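Local coordinates for protein shikimate 5-dehydrogenase AroE (5-dehydroshikimate reductase) (Mycobacterium tuberculosis, PDB 4P4G) that probably catalyses the NADP-dependent interconversion of 3-dehydroshikimate and shikimate on the route to chorismate, and is here captured with shikimate bound, at residues A[104-109]-A[132-137]; A[119-124]-A[145-150]; A[187-192]-A[209-214]; A[213-218]-A[235-240]. All blocks are in the same frame, centred on the assembly; numbering follows the deposited sequence.

Contact 1. Residues A[104-109]-A[132-137]; sequences TDIDGV and AVVGLA. With SKM ((3R,4S,5R)-3,4,5-trihydroxycyclohex-1-ene-1-carboxylic acid), chain C.
Ile106 reaches Gly135 and Val134 with its two branches, which part company at CB. The short branch ends at once in CG2, 3.8 Å from Gly135 CA and almost as near to Gly135 N, so this methyl rests on bare backbone. The long branch runs through CG1, 4.1 Å from Val134 CG1, and finishes at CD1, which meets the same valine methyl, Val134 CG1, at 3.9 Å. With chi1 at -61°, CG1 lies beside the backbone N and CG2 opposite it, which splits the two branches between two neighbouring residues of the facing helix. Glycine suits position 135 because a side chain there would point at the facing helix and run into Val109 CB and Ile106 O; without one, Ile106 CA and Gly135 CA close to 4.6 Å. This is helix-helix packing at -53°, with short-segment axes 7.9 Å apart: helix 105-113, which leads from the mixed sheet into the parallel one, lies against helix 129-139, the crossover helix of a Rossmann-type beta-alpha-beta unit. Val86 of helix 81-86 covers both Ile106 and Val134. Val109, pointing at the facing helix, sets CG2 3.9 Å from Ala132 CA, while CG1 lies more loosely by the backbone of Gly135 and Leu136. Ala132 turns its methyl away, toward Val122 of the sheet. At the start of the helix the chemistry changes: Asp105 OD1 accepts a hydrogen bond from the shikimate hydroxyl O12 at 2.6 Å, and OD2 forms a salt bridge with Lys69, a second pocket residue.

Contact 2. Residues A[119-124]-A[145-150]; sequences HALVLG and TVVARN. With SO4 (sulfate ion), chain J.
Leu121 and Leu123 reach their partners Thr145 and Val147 by different first torsions. In Leu121 chi1 is -147°, off a staggered value, and together with chi2 near 55° this carries CD1 across to Thr145 CB at 3.5 Å, tighter than ordinary van der Waals contact; the same methyl, Leu121 CD1, lies 3.9 Å from Val147 CG2. Leu123, with CG beside the backbone N, instead lays CD2 alongside Val147 CB at 3.7 Å. The strands are the two of a Rossmann-type beta-alpha-beta unit, joined through helix 129-139. All four side chains share one face, where helix 178-184 packs on Leu121 and Val147; beta-branched Thr145 and Val147 suit the extended strand, and the longer leucines reach over to them. Val122 and Val146 point to the opposite face, where Ala132 and Leu136 of the crossover helix lie against Val122. Four nearly straight backbone bonds lace the pair in parallel register: Thr145 N to Ala120 O, Val122 N to Thr145 O, Val147 N to Val122 O and Gly124 N to Val147 O. A water bridges Ala120 O and Thr145 OG1. Gly124, whose positive phi suits glycine, opens the loop that carries a GxGxxA-like pattern. A sulfate, probably from the crystallisation liquor, is gripped by Arg149 N through O1 (3.0 Å) and by Asn150 N through O2 (3.1 Å), and Ser125 OG also bonds it; this position is consistent with the site of the 2'-phosphate of NADP in relatives. Arg149 NE adds two weak bonds, and sulfate O1 lies in the guanidinium plane at its edge, 3.4 Å from NE.

Contact 3. Residues A[187-192]-A[209-214]; sequences VLVSTI and VLLDAI
The carboxylate of Asp212, the one flat side-chain group in this pair of strands, brings OD1 to 3.8 Å from Ser190 O and 4.2 Å from Ser190 CB. The backbone N of Ile214 meets OD1 from above the carboxylate plane, 45° out of it, which closes an Asx turn. A chi1 of 179° swings Ser190 OG opposite its own N, where it donates to a water 2.6 Å from OG; that water donates to Asp212 OD1 and Ile192 O, sewing the two strand ends together. Asp212 OD2 is held separately by Thr220 OG1. The segments form adjacent strands of the parallel Rossmann-type sheet, 187-190 lying between 119-123 and 209-212. Leu188 and Leu210 lie side by side on the same face as Ser190 and Asp212, with Leu188 CG 4.2 Å from Leu210 CD1, and Leu222 of helix 221-229 packs on Leu210 and Ser190. Val189 and Leu211 take the other face, against Leu113 of helix 105-113. The ladder runs Leu188 N to Val209 O, Leu211 N to Leu188 O, Ser190 N to Leu211 O, and finally Ala213 N to Ser190 O. Aliphatic residues thus suit the buried stem, whereas serine and aspartate at its C-terminal end use their oxygens to fix the turn leaving the sheet.

Contact 4. Residues A[213-218]-A[235-240]; sequences AIYDPW and SGLQML. With SKM ((3R,4S,5R)-3,4,5-trihydroxycyclohex-1-ene-1-carboxylic acid), chain C.
Tyr215 packs across Leu237 at about a right angle, with Tyr215 CD1 3.7 Å from Leu237 CD2, and this forms part of the dense side of the contact. Its chi1 of 62° puts CG between the backbone N and the carbonyl carbon, which turns the ring along the first turn of helix 236-252. Underneath, the chains close to 4.2 Å between Ala213 CA and Gly236 CA, a gap that suits a residue without a side chain. Gly236 N makes a bent hydrogen bond (136°) to Ile214 O, 3.1 Å away, from above the carbonyl plane. A water in plane at the Tyr215 ring edge links Ala213 O with Gly236 O. Met239, bent at chi3, tucks CE to 3.6 Å from Ala213 CA; its flexible thioether fits this tight corner.

The outer margin is different in kind. Trp218 is exposed, and its six-membered ring offers one face to Ser235 CB, a CH-pi contact 3.6 Å from the ring centroid. Ser235 suits the place twice over: it is small enough to lie under the indole and, as N-cap residue, its OG accepts from Leu237 N.

At the inner end, Tyr215 OH donates to shikimate carboxylate O3 at 2.5 Å, with O3 near the ring plane. Leu240 CD1 rests 3.8 Å from shikimate C4. With Arg19 N bound to the same OH, the loop and helix start build the carboxylate end of the shikimate pocket.

Overall arrangement
From the N terminus, the chain passes through the mixed sheet of the substrate-binding region before helix 105-113 opens contact 1. Contacts 1 and 2 cross, because strand 119-123 lies within the loop closed by contact 1, and helix 129-139 within that closed by contact 2; Leu136 packs on Val122 where they meet. Contact 3 follows in series, closing the loop from 187 to 214 beside strand 119-123. Contact 4 begins on Ala213 and Ile214, where contact 3 ends, and closes the loop through helix 221-229 and strand 232-234, bringing helix 236-252 back onto the turn. None is nested. Contacts 1 and 4 both reach shikimate, one from the start of helix 105-113, the other from the loop after strand 209-212 and the start of helix 236-252.

Contact 1. Residues A[104-109]-A[132-137]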
loop_
_atom_site.group_PDB
_atom_site.type_symbol
_atom_site.label_atom_id
_atom_site.label_comp_id
_atom_site.label_asym_id
_atom_site.label_seq_id
_atom_site.Cartn_x
_atom_site.Cartn_y
_atom_site.Cartn_z
ATOM N N THR A 104 -1.701 5.821 -4.581
ATOM C CA THR A 104 -2.761 5.994 -3.592
ATOM C C THR A 104 -2.534 5.214 -2.291
ATOM O O THR A 104 -3.379 5.278 -1.391
ATOM C CB THR A 104 -4.146 5.625 -4.167
ATOM O OG1 THR A 104 -4.225 4.205 -4.343
ATOM C CG2 THR A 104 -4.378 6.300 -5.514
ATOM N N ASP A 105 -1.414 4.493 -2.181
ATOM C CA ASP A 105 -1.080 3.776 -0.939
ATOM C C ASP A 105 -0.791 4.757 0.201
ATOM O O ASP A 105 -0.885 4.397 1.379
ATOM C CB ASP A 105 0.146 2.866 -1.115
ATOM C CG ASP A 105 -0.144 1.616 -1.925
ATOM O OD1 ASP A 105 -1.230 1.023 -1.760
ATOM O OD2 ASP A 105 0.736 1.227 -2.733
ATOM N N ILE A 106 -0.411 5.984 -0.145
ATOM C CA ILE A 106 -0.242 7.038 0.858
ATOM C C ILE A 106 -1.578 7.257 1.570
ATOM O O ILE A 106 -1.629 7.280 2.807
ATOM C CB ILE A 106 0.210 8.358 0.222
ATOM C CG1 ILE A 106 1.561 8.194 -0.470
ATOM C CG2 ILE A 106 0.256 9.474 1.259
ATOM C CD1 ILE A 106 1.852 9.328 -1.451
ATOM N N ASP A 107 -2.654 7.405 0.787
ATOM C CA ASP A 107 -4.015 7.488 1.337
ATOM C C ASP A 107 -4.375 6.247 2.137
ATOM O O ASP A 107 -5.069 6.334 3.154
ATOM C CB ASP A 107 -5.055 7.620 0.223
ATOM C CG ASP A 107 -4.965 8.924 -0.523
ATOM O OD1 ASP A 107 -4.322 9.870 -0.021
ATOM O OD2 ASP A 107 -5.571 9.010 -1.615
ATOM N N GLY A 108 -3.942 5.087 1.643
ATOM C CA GLY A 108 -4.192 3.826 2.309
ATOM C C GLY A 108 -3.654 3.846 3.722
ATOM O O GLY A 108 -4.354 3.479 4.677
ATOM N N VAL A 109 -2.417 4.303 3.861
ATOM C CA VAL A 109 -1.772 4.342 5.169
ATOM C C VAL A 109 -2.408 5.405 6.052
ATOM O O VAL A 109 -2.823 5.123 7.186
ATOM C CB VAL A 109 -0.255 4.553 5.021
ATOM C CG1 VAL A 109 0.410 4.743 6.379
ATOM C CG2 VAL A 109 0.364 3.359 4.290
ATOM N N ALA A 132 4.376 4.114 2.924
ATOM C CA ALA A 132 4.211 4.137 4.374
ATOM C C ALA A 132 4.980 5.315 4.982
ATOM O O ALA A 132 4.487 5.961 5.901
ATOM C CB ALA A 132 4.650 2.836 4.989
ATOM N N VAL A 133 6.183 5.584 4.479
ATOM C CA VAL A 133 6.972 6.713 4.975
ATOM C C VAL A 133 6.253 8.041 4.754
ATOM O O VAL A 133 6.090 8.833 5.689
ATOM C CB VAL A 133 8.384 6.724 4.347
ATOM C CG1 VAL A 133 9.114 8.035 4.660
ATOM C CG2 VAL A 133 9.182 5.520 4.846
ATOM N N VAL A 134 5.790 8.270 3.526
ATOM C CA VAL A 134 5.113 9.517 3.186
ATOM C C VAL A 134 3.754 9.654 3.884
ATOM O O VAL A 134 3.409 10.731 4.366
ATOM C CB VAL A 134 4.980 9.670 1.658
ATOM C CG1 VAL A 134 4.098 10.867 1.294
ATOM C CG2 VAL A 134 6.364 9.816 1.035
ATOM N N GLY A 135 2.992 8.561 3.948
ATOM C CA GLY A 135 1.724 8.563 4.668
ATOM C C GLY A 135 1.894 8.891 6.143
ATOM O O GLY A 135 1.129 9.682 6.695
ATOM N N LEU A 136 2.903 8.303 6.782
ATOM C CA LEU A 136 3.202 8.645 8.175
ATOM C C LEU A 136 3.608 10.107 8.316
ATOM O O LEU A 136 3.158 10.788 9.237
ATOM C CB LEU A 136 4.281 7.726 8.754
ATOM C CG LEU A 136 3.847 6.289 9.015
ATOM C CD1 LEU A 136 5.086 5.430 9.213
ATOM C CD2 LEU A 136 2.935 6.214 10.236
ATOM N N ALA A 137 4.447 10.596 7.401
ATOM C CA ALA A 137 4.822 12.014 7.405
ATOM C C ALA A 137 3.600 12.931 7.279
ATOM O O ALA A 137 3.518 13.960 7.956
ATOM C CB ALA A 137 5.847 12.311 6.312
HETATM O O12 SKM C . -1.882 -0.693 -3.626
HETATM C C8 SKM C . -2.839 -1.748 -3.573
HETATM C C6 SKM C . -2.253 -2.869 -2.762
HETATM O O7 SKM C . -0.930 -3.153 -3.175
HETATM C C5 SKM C . -3.059 -4.050 -2.951
HETATM C C4 SKM C . -3.974 -4.258 -3.897
HETATM C C1 SKM C . -4.708 -5.587 -3.939
HETATM O O2 SKM C . -5.614 -5.755 -4.768
HETATM O O3 SKM C . -4.419 -6.506 -3.151
HETATM C C10 SKM C . -4.338 -3.188 -4.969
HETATM C C9 SKM C . -3.192 -2.134 -4.983
HETATM O O11 SKM C . -3.709 -1.039 -5.657
#

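Contact 2. Residues A[119-124]-A[145-150]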
loop_
_atom_site.group_PDB
_atom_site.type_symbol
_atom_site.label_atom_id
_atom_site.label_comp_id
_atom_site.label_asym_id
_atom_site.label_seq_id
_atom_site.Cartn_x
_atom_site.Cartn_y
_atom_site.Cartn_z
ATOM N N HIS A 119 6.652 8.543 17.484
ATOM C CA HIS A 119 7.684 7.737 16.844
ATOM C C HIS A 119 7.029 6.592 16.098
ATOM O O HIS A 119 6.097 5.966 16.615
ATOM C CB HIS A 119 8.646 7.188 17.897
ATOM C CG HIS A 119 9.126 8.219 18.870
ATOM N ND1 HIS A 119 9.978 9.241 18.513
ATOM C CD2 HIS A 119 8.879 8.383 20.192
ATOM C CE1 HIS A 119 10.228 9.996 19.567
ATOM N NE2 HIS A 119 9.577 9.494 20.601
ATOM N N ALA A 120 7.511 6.304 14.890
ATOM C CA ALA A 120 6.919 5.248 14.074
ATOM C C ALA A 120 7.983 4.286 13.578
ATOM O O ALA A 120 9.162 4.631 13.527
ATOM C CB ALA A 120 6.169 5.838 12.889
ATOM N N LEU A 121 7.550 3.084 13.220
ATOM C CA LEU A 121 8.420 2.067 12.646
ATOM C C LEU A 121 7.815 1.622 11.327
ATOM O O LEU A 121 6.595 1.457 11.220
ATOM C CB LEU A 121 8.482 0.885 13.613
ATOM C CG LEU A 121 9.701 0.003 13.802
ATOM C CD1 LEU A 121 10.899 0.840 14.148
ATOM C CD2 LEU A 121 9.408 -0.946 14.951
ATOM N N VAL A 122 8.654 1.428 10.313
ATOM C CA VAL A 122 8.190 0.892 9.038
ATOM C C VAL A 122 9.020 -0.332 8.754
ATOM O O VAL A 122 10.245 -0.264 8.786
ATOM C CB VAL A 122 8.381 1.901 7.879
ATOM C CG1 VAL A 122 8.241 1.211 6.510
ATOM C CG2 VAL A 122 7.398 3.066 8.013
ATOM N N LEU A 123 8.361 -1.452 8.489
ATOM C CA LEU A 123 9.085 -2.662 8.108
ATOM C C LEU A 123 9.068 -2.877 6.610
ATOM O O LEU A 123 8.001 -2.883 5.989
ATOM C CB LEU A 123 8.476 -3.888 8.760
ATOM C CG LEU A 123 8.221 -3.854 10.255
ATOM C CD1 LEU A 123 7.747 -5.221 10.704
ATOM C CD2 LEU A 123 9.470 -3.429 10.989
ATOM N N GLY A 124 10.254 -3.055 6.041
ATOM C CA GLY A 124 10.388 -3.414 4.639
ATOM C C GLY A 124 10.990 -2.319 3.793
ATOM O O GLY A 124 11.098 -1.177 4.234
ATOM N N THR A 145 11.685 5.010 12.088
ATOM C CA THR A 145 12.788 4.057 11.968
ATOM C C THR A 145 12.410 3.031 10.897
ATOM O O THR A 145 11.332 2.439 10.950
ATOM C CB THR A 145 13.093 3.378 13.328
ATOM O OG1 THR A 145 13.515 4.366 14.285
ATOM C CG2 THR A 145 14.189 2.318 13.187
ATOM N N VAL A 146 13.275 2.853 9.899
ATOM C CA VAL A 146 13.051 1.872 8.838
ATOM C C VAL A 146 13.815 0.598 9.167
ATOM O O VAL A 146 15.025 0.632 9.376
ATOM C CB VAL A 146 13.536 2.406 7.482
ATOM C CG1 VAL A 146 13.460 1.313 6.399
ATOM C CG2 VAL A 146 12.718 3.618 7.075
ATOM N N VAL A 147 13.101 -0.519 9.232
ATOM C CA VAL A 147 13.714 -1.814 9.519
ATOM C C VAL A 147 13.547 -2.674 8.275
ATOM O O VAL A 147 12.437 -2.965 7.870
ATOM C CB VAL A 147 13.015 -2.531 10.696
ATOM C CG1 VAL A 147 13.771 -3.803 11.068
ATOM C CG2 VAL A 147 12.909 -1.618 11.907
ATOM N N ALA A 148 14.646 -3.089 7.666
ATOM C CA ALA A 148 14.535 -3.907 6.465
ATOM C C ALA A 148 15.728 -4.825 6.335
ATOM O O ALA A 148 16.748 -4.627 6.999
ATOM C CB ALA A 148 14.401 -3.033 5.227
ATOM N N ARG A 149 15.594 -5.823 5.466
ATOM C CA ARG A 149 16.684 -6.752 5.202
ATOM C C ARG A 149 17.675 -6.132 4.227
ATOM O O ARG A 149 18.865 -6.437 4.253
ATOM C CB ARG A 149 16.144 -8.071 4.639
ATOM C CG ARG A 149 15.256 -8.848 5.605
ATOM C CD ARG A 149 14.683 -10.090 4.941
ATOM N NE ARG A 149 13.562 -9.761 4.065
ATOM C CZ ARG A 149 12.962 -10.636 3.264
ATOM N NH1 ARG A 149 13.385 -11.892 3.221
ATOM N NH2 ARG A 149 11.942 -10.252 2.504
ATOM N N ASN A 150 17.179 -5.258 3.358
ATOM C CA ASN A 150 18.026 -4.645 2.340
ATOM C C ASN A 150 18.497 -3.262 2.779
ATOM O O ASN A 150 17.769 -2.281 2.644
ATOM C CB ASN A 150 17.261 -4.558 1.009
ATOM C CG ASN A 150 18.140 -4.140 -0.150
ATOM O OD1 ASN A 150 19.025 -3.296 -0.009
ATOM N ND2 ASN A 150 17.897 -4.733 -1.315
HETATM S S SO4 J . 13.015 -6.139 2.867
HETATM O O1 SO4 J . 12.852 -6.422 4.293
HETATM O O2 SO4 J . 14.152 -5.243 2.634
HETATM O O3 SO4 J . 13.274 -7.397 2.159
HETATM O O4 SO4 J . 11.789 -5.562 2.292
HETATM O O HOH W 1 10.883 5.718 15.436
#

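Contact 3. Residues A[187-192]-A[209-214]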
loop_
_atom_site.group_PDB
_atom_site.type_symbol
_atom_site.label_atom_id
_atom_site.label_comp_id
_atom_site.label_asym_id
_atom_site.label_seq_id
_atom_site.Cartn_x
_atom_site.Cartn_y
_atom_site.Cartn_z
ATOM N N VAL A 187 3.652 3.407 16.679
ATOM C CA VAL A 187 2.955 2.803 15.553
ATOM C C VAL A 187 3.940 2.043 14.688
ATOM O O VAL A 187 5.078 2.471 14.508
ATOM C CB VAL A 187 2.155 3.852 14.734
ATOM C CG1 VAL A 187 3.061 4.924 14.192
ATOM C CG2 VAL A 187 1.374 3.198 13.620
ATOM N N LEU A 188 3.497 0.897 14.186
ATOM C CA LEU A 188 4.291 0.064 13.296
ATOM C C LEU A 188 3.504 -0.177 12.011
ATOM O O LEU A 188 2.360 -0.635 12.052
ATOM C CB LEU A 188 4.581 -1.267 13.998
ATOM C CG LEU A 188 5.188 -2.432 13.231
ATOM C CD1 LEU A 188 6.529 -2.017 12.709
ATOM C CD2 LEU A 188 5.317 -3.658 14.143
ATOM N N VAL A 189 4.097 0.148 10.866
ATOM C CA VAL A 189 3.494 -0.218 9.589
ATOM C C VAL A 189 4.335 -1.311 8.953
ATOM O O VAL A 189 5.517 -1.097 8.652
ATOM C CB VAL A 189 3.376 0.967 8.629
ATOM C CG1 VAL A 189 2.715 0.508 7.329
ATOM C CG2 VAL A 189 2.588 2.121 9.279
ATOM N N SER A 190 3.743 -2.484 8.758
ATOM C CA SER A 190 4.507 -3.619 8.218
ATOM C C SER A 190 4.226 -3.867 6.750
ATOM O O SER A 190 3.076 -4.102 6.356
ATOM C CB SER A 190 4.218 -4.896 9.006
ATOM O OG SER A 190 4.954 -5.979 8.453
ATOM N N THR A 191 5.276 -3.835 5.932
ATOM C CA THR A 191 5.113 -4.108 4.503
ATOM C C THR A 191 5.859 -5.360 4.041
ATOM O O THR A 191 5.978 -5.606 2.835
ATOM C CB THR A 191 5.510 -2.886 3.625
ATOM O OG1 THR A 191 6.933 -2.716 3.629
ATOM C CG2 THR A 191 4.862 -1.603 4.137
ATOM N N ILE A 192 6.352 -6.155 4.993
ATOM C CA ILE A 192 7.103 -7.374 4.686
ATOM C C ILE A 192 6.187 -8.604 4.654
ATOM O O ILE A 192 5.053 -8.540 5.153
ATOM C CB ILE A 192 8.265 -7.614 5.689
ATOM C CG1 ILE A 192 7.750 -7.709 7.126
ATOM C CG2 ILE A 192 9.301 -6.531 5.558
ATOM C CD1 ILE A 192 8.862 -8.018 8.137
ATOM N N VAL A 209 0.269 0.158 18.223
ATOM C CA VAL A 209 -0.610 0.122 17.051
ATOM C C VAL A 209 0.131 -0.536 15.897
ATOM O O VAL A 209 1.292 -0.196 15.623
ATOM C CB VAL A 209 -1.022 1.540 16.594
ATOM C CG1 VAL A 209 -1.980 1.474 15.395
ATOM C CG2 VAL A 209 -1.653 2.327 17.718
ATOM N N LEU A 210 -0.535 -1.473 15.224
ATOM C CA LEU A 210 0.021 -2.158 14.061
ATOM C C LEU A 210 -0.887 -1.967 12.866
ATOM O O LEU A 210 -2.088 -2.268 12.934
ATOM C CB LEU A 210 0.123 -3.664 14.319
ATOM C CG LEU A 210 0.247 -4.553 13.068
ATOM C CD1 LEU A 210 1.607 -4.371 12.379
ATOM C CD2 LEU A 210 0.008 -6.031 13.407
ATOM N N LEU A 211 -0.323 -1.474 11.769
ATOM C CA LEU A 211 -1.021 -1.535 10.493
ATOM C C LEU A 211 -0.293 -2.568 9.662
ATOM O O LEU A 211 0.886 -2.404 9.370
ATOM C CB LEU A 211 -1.001 -0.160 9.798
ATOM C CG LEU A 211 -1.522 -0.126 8.357
ATOM C CD1 LEU A 211 -2.976 -0.627 8.273
ATOM C CD2 LEU A 211 -1.408 1.275 7.777
ATOM N N ASP A 212 -0.966 -3.666 9.305
ATOM C CA ASP A 212 -0.317 -4.696 8.496
ATOM C C ASP A 212 -0.840 -4.592 7.077
ATOM O O ASP A 212 -2.047 -4.605 6.861
ATOM C CB ASP A 212 -0.593 -6.095 9.080
ATOM C CG ASP A 212 0.409 -7.147 8.608
ATOM O OD1 ASP A 212 0.947 -6.998 7.488
ATOM O OD2 ASP A 212 0.654 -8.127 9.358
ATOM N N ALA A 213 0.057 -4.470 6.103
ATOM C CA ALA A 213 -0.377 -4.379 4.706
ATOM C C ALA A 213 -1.004 -5.675 4.198
ATOM O O ALA A 213 -1.788 -5.671 3.244
ATOM C CB ALA A 213 0.778 -3.956 3.818
ATOM N N ILE A 214 -0.649 -6.786 4.833
ATOM C CA ILE A 214 -1.155 -8.106 4.444
ATOM C C ILE A 214 -2.628 -8.268 4.852
ATOM O O ILE A 214 -3.033 -7.814 5.929
ATOM C CB ILE A 214 -0.337 -9.234 5.126
ATOM C CG1 ILE A 214 1.135 -9.187 4.699
ATOM C CG2 ILE A 214 -0.958 -10.613 4.832
ATOM C CD1 ILE A 214 1.350 -9.313 3.207
HETATM O O HOH W 2 3.635 -7.951 7.446
#

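Contact 4. Residues A[213-218]-A[235-240]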
loop_
_atom_site.group_PDB
_atom_site.type_symbol
_atom_site.label_atom_id
_atom_site.label_comp_id
_atom_site.label_asym_id
_atom_site.label_seq_id
_atom_site.Cartn_x
_atom_site.Cartn_y
_atom_site.Cartn_z
ATOM N N ALA A 213 0.057 -4.470 6.103
ATOM C CA ALA A 213 -0.377 -4.379 4.706
ATOM C C ALA A 213 -1.004 -5.675 4.198
ATOM O O ALA A 213 -1.788 -5.671 3.244
ATOM C CB ALA A 213 0.778 -3.956 3.818
ATOM N N ILE A 214 -0.649 -6.786 4.833
ATOM C CA ILE A 214 -1.155 -8.106 4.444
ATOM C C ILE A 214 -2.628 -8.268 4.852
ATOM O O ILE A 214 -3.033 -7.814 5.929
ATOM C CB ILE A 214 -0.337 -9.234 5.126
ATOM C CG1 ILE A 214 1.135 -9.187 4.699
ATOM C CG2 ILE A 214 -0.958 -10.613 4.832
ATOM C CD1 ILE A 214 1.350 -9.313 3.207
ATOM N N TYR A 215 -3.433 -8.899 4.005
ATOM C CA TYR A 215 -4.806 -9.208 4.389
ATOM C C TYR A 215 -5.238 -10.653 4.118
ATOM O O TYR A 215 -6.320 -11.056 4.523
ATOM C CB TYR A 215 -5.802 -8.199 3.795
ATOM C CG TYR A 215 -5.884 -8.121 2.276
ATOM C CD1 TYR A 215 -6.615 -9.048 1.547
ATOM C CD2 TYR A 215 -5.272 -7.084 1.589
ATOM C CE1 TYR A 215 -6.707 -8.966 0.162
ATOM C CE2 TYR A 215 -5.358 -6.985 0.204
ATOM C CZ TYR A 215 -6.078 -7.924 -0.496
ATOM O OH TYR A 215 -6.171 -7.828 -1.866
ATOM N N ASP A 216 -4.395 -11.432 3.442
ATOM C CA ASP A 216 -4.751 -12.811 3.102
ATOM C C ASP A 216 -3.452 -13.605 2.969
ATOM O O ASP A 216 -2.583 -13.227 2.187
ATOM C CB ASP A 216 -5.547 -12.835 1.790
ATOM C CG ASP A 216 -6.257 -14.170 1.538
ATOM O OD1 ASP A 216 -5.975 -15.168 2.234
ATOM O OD2 ASP A 216 -7.096 -14.221 0.616
ATOM N N PRO A 217 -3.289 -14.677 3.769
ATOM C CA PRO A 217 -4.227 -15.111 4.817
ATOM C C PRO A 217 -4.213 -14.206 6.037
ATOM O O PRO A 217 -3.283 -13.432 6.245
ATOM C CB PRO A 217 -3.747 -16.526 5.177
ATOM C CG PRO A 217 -2.350 -16.615 4.675
ATOM C CD PRO A 217 -2.240 -15.678 3.506
ATOM N N TRP A 218 -5.283 -14.281 6.815
ATOM C CA TRP A 218 -5.414 -13.439 7.985
ATOM C C TRP A 218 -5.926 -14.301 9.134
ATOM O O TRP A 218 -6.750 -15.188 8.919
ATOM C CB TRP A 218 -6.397 -12.298 7.681
ATOM C CG TRP A 218 -6.468 -11.311 8.771
ATOM C CD1 TRP A 218 -7.450 -11.198 9.717
ATOM C CD2 TRP A 218 -5.493 -10.305 9.075
ATOM N NE1 TRP A 218 -7.145 -10.174 10.581
ATOM C CE2 TRP A 218 -5.947 -9.615 10.214
ATOM C CE3 TRP A 218 -4.275 -9.924 8.495
ATOM C CZ2 TRP A 218 -5.233 -8.558 10.783
ATOM C CZ3 TRP A 218 -3.568 -8.877 9.058
ATOM C CH2 TRP A 218 -4.047 -8.205 10.192
ATOM N N SER A 235 -5.967 -4.398 9.924
ATOM C CA SER A 235 -5.618 -5.330 8.856
ATOM C C SER A 235 -5.402 -4.619 7.527
ATOM O O SER A 235 -5.775 -3.447 7.355
ATOM C CB SER A 235 -6.696 -6.391 8.687
ATOM O OG SER A 235 -7.681 -5.965 7.782
ATOM N N GLY A 236 -4.810 -5.343 6.582
ATOM C CA GLY A 236 -4.559 -4.833 5.245
ATOM C C GLY A 236 -5.824 -4.470 4.494
ATOM O O GLY A 236 -5.782 -3.733 3.502
ATOM N N LEU A 237 -6.958 -4.993 4.952
ATOM C CA LEU A 237 -8.237 -4.667 4.320
ATOM C C LEU A 237 -8.574 -3.203 4.508
ATOM O O LEU A 237 -9.193 -2.589 3.628
ATOM C CB LEU A 237 -9.377 -5.513 4.907
ATOM C CG LEU A 237 -9.477 -6.977 4.496
ATOM C CD1 LEU A 237 -10.788 -7.573 5.017
ATOM C CD2 LEU A 237 -9.393 -7.102 2.986
ATOM N N GLN A 238 -8.197 -2.636 5.655
ATOM C CA GLN A 238 -8.478 -1.218 5.894
ATOM C C GLN A 238 -7.587 -0.356 4.990
ATOM O O GLN A 238 -8.048 0.646 4.423
ATOM C CB GLN A 238 -8.327 -0.856 7.384
ATOM C CG GLN A 238 -9.308 -1.614 8.299
ATOM C CD GLN A 238 -10.766 -1.380 7.914
ATOM O OE1 GLN A 238 -11.166 -0.258 7.610
ATOM N NE2 GLN A 238 -11.559 -2.443 7.921
ATOM N N MET A 239 -6.323 -0.754 4.827
ATOM C CA MET A 239 -5.444 -0.067 3.870
ATOM C C MET A 239 -5.986 -0.203 2.447
ATOM O O MET A 239 -5.983 0.762 1.684
ATOM C CB MET A 239 -4.010 -0.605 3.928
ATOM C CG MET A 239 -3.022 0.245 3.129
ATOM S SD MET A 239 -1.342 -0.393 3.167
ATOM C CE MET A 239 -1.205 -0.852 4.889
ATOM N N LEU A 240 -6.464 -1.396 2.099
ATOM C CA LEU A 240 -7.039 -1.635 0.772
ATOM C C LEU A 240 -8.218 -0.708 0.469
ATOM O O LEU A 240 -8.296 -0.128 -0.605
ATOM C CB LEU A 240 -7.486 -3.098 0.642
ATOM C CG LEU A 240 -8.092 -3.443 -0.722
ATOM C CD1 LEU A 240 -6.982 -3.500 -1.774
ATOM C CD2 LEU A 240 -8.852 -4.767 -0.633
HETATM O O12 SKM C . -1.882 -0.693 -3.626
HETATM C C8 SKM C . -2.839 -1.748 -3.573
HETATM C C6 SKM C . -2.253 -2.869 -2.762
HETATM O O7 SKM C . -0.930 -3.153 -3.175
HETATM C C5 SKM C . -3.059 -4.050 -2.951
HETATM C C4 SKM C . -3.974 -4.258 -3.897
HETATM C C1 SKM C . -4.708 -5.587 -3.939
HETATM O O2 SKM C . -5.614 -5.755 -4.768
HETATM O O3 SKM C . -4.419 -6.506 -3.151
HETATM C C10 SKM C . -4.338 -3.188 -4.969
HETATM C C9 SKM C . -3.192 -2.134 -4.983
HETATM O O11 SKM C . -3.709 -1.039 -5.657
HETATM O O HOH W 3 -3.305 -3.763 1.891
#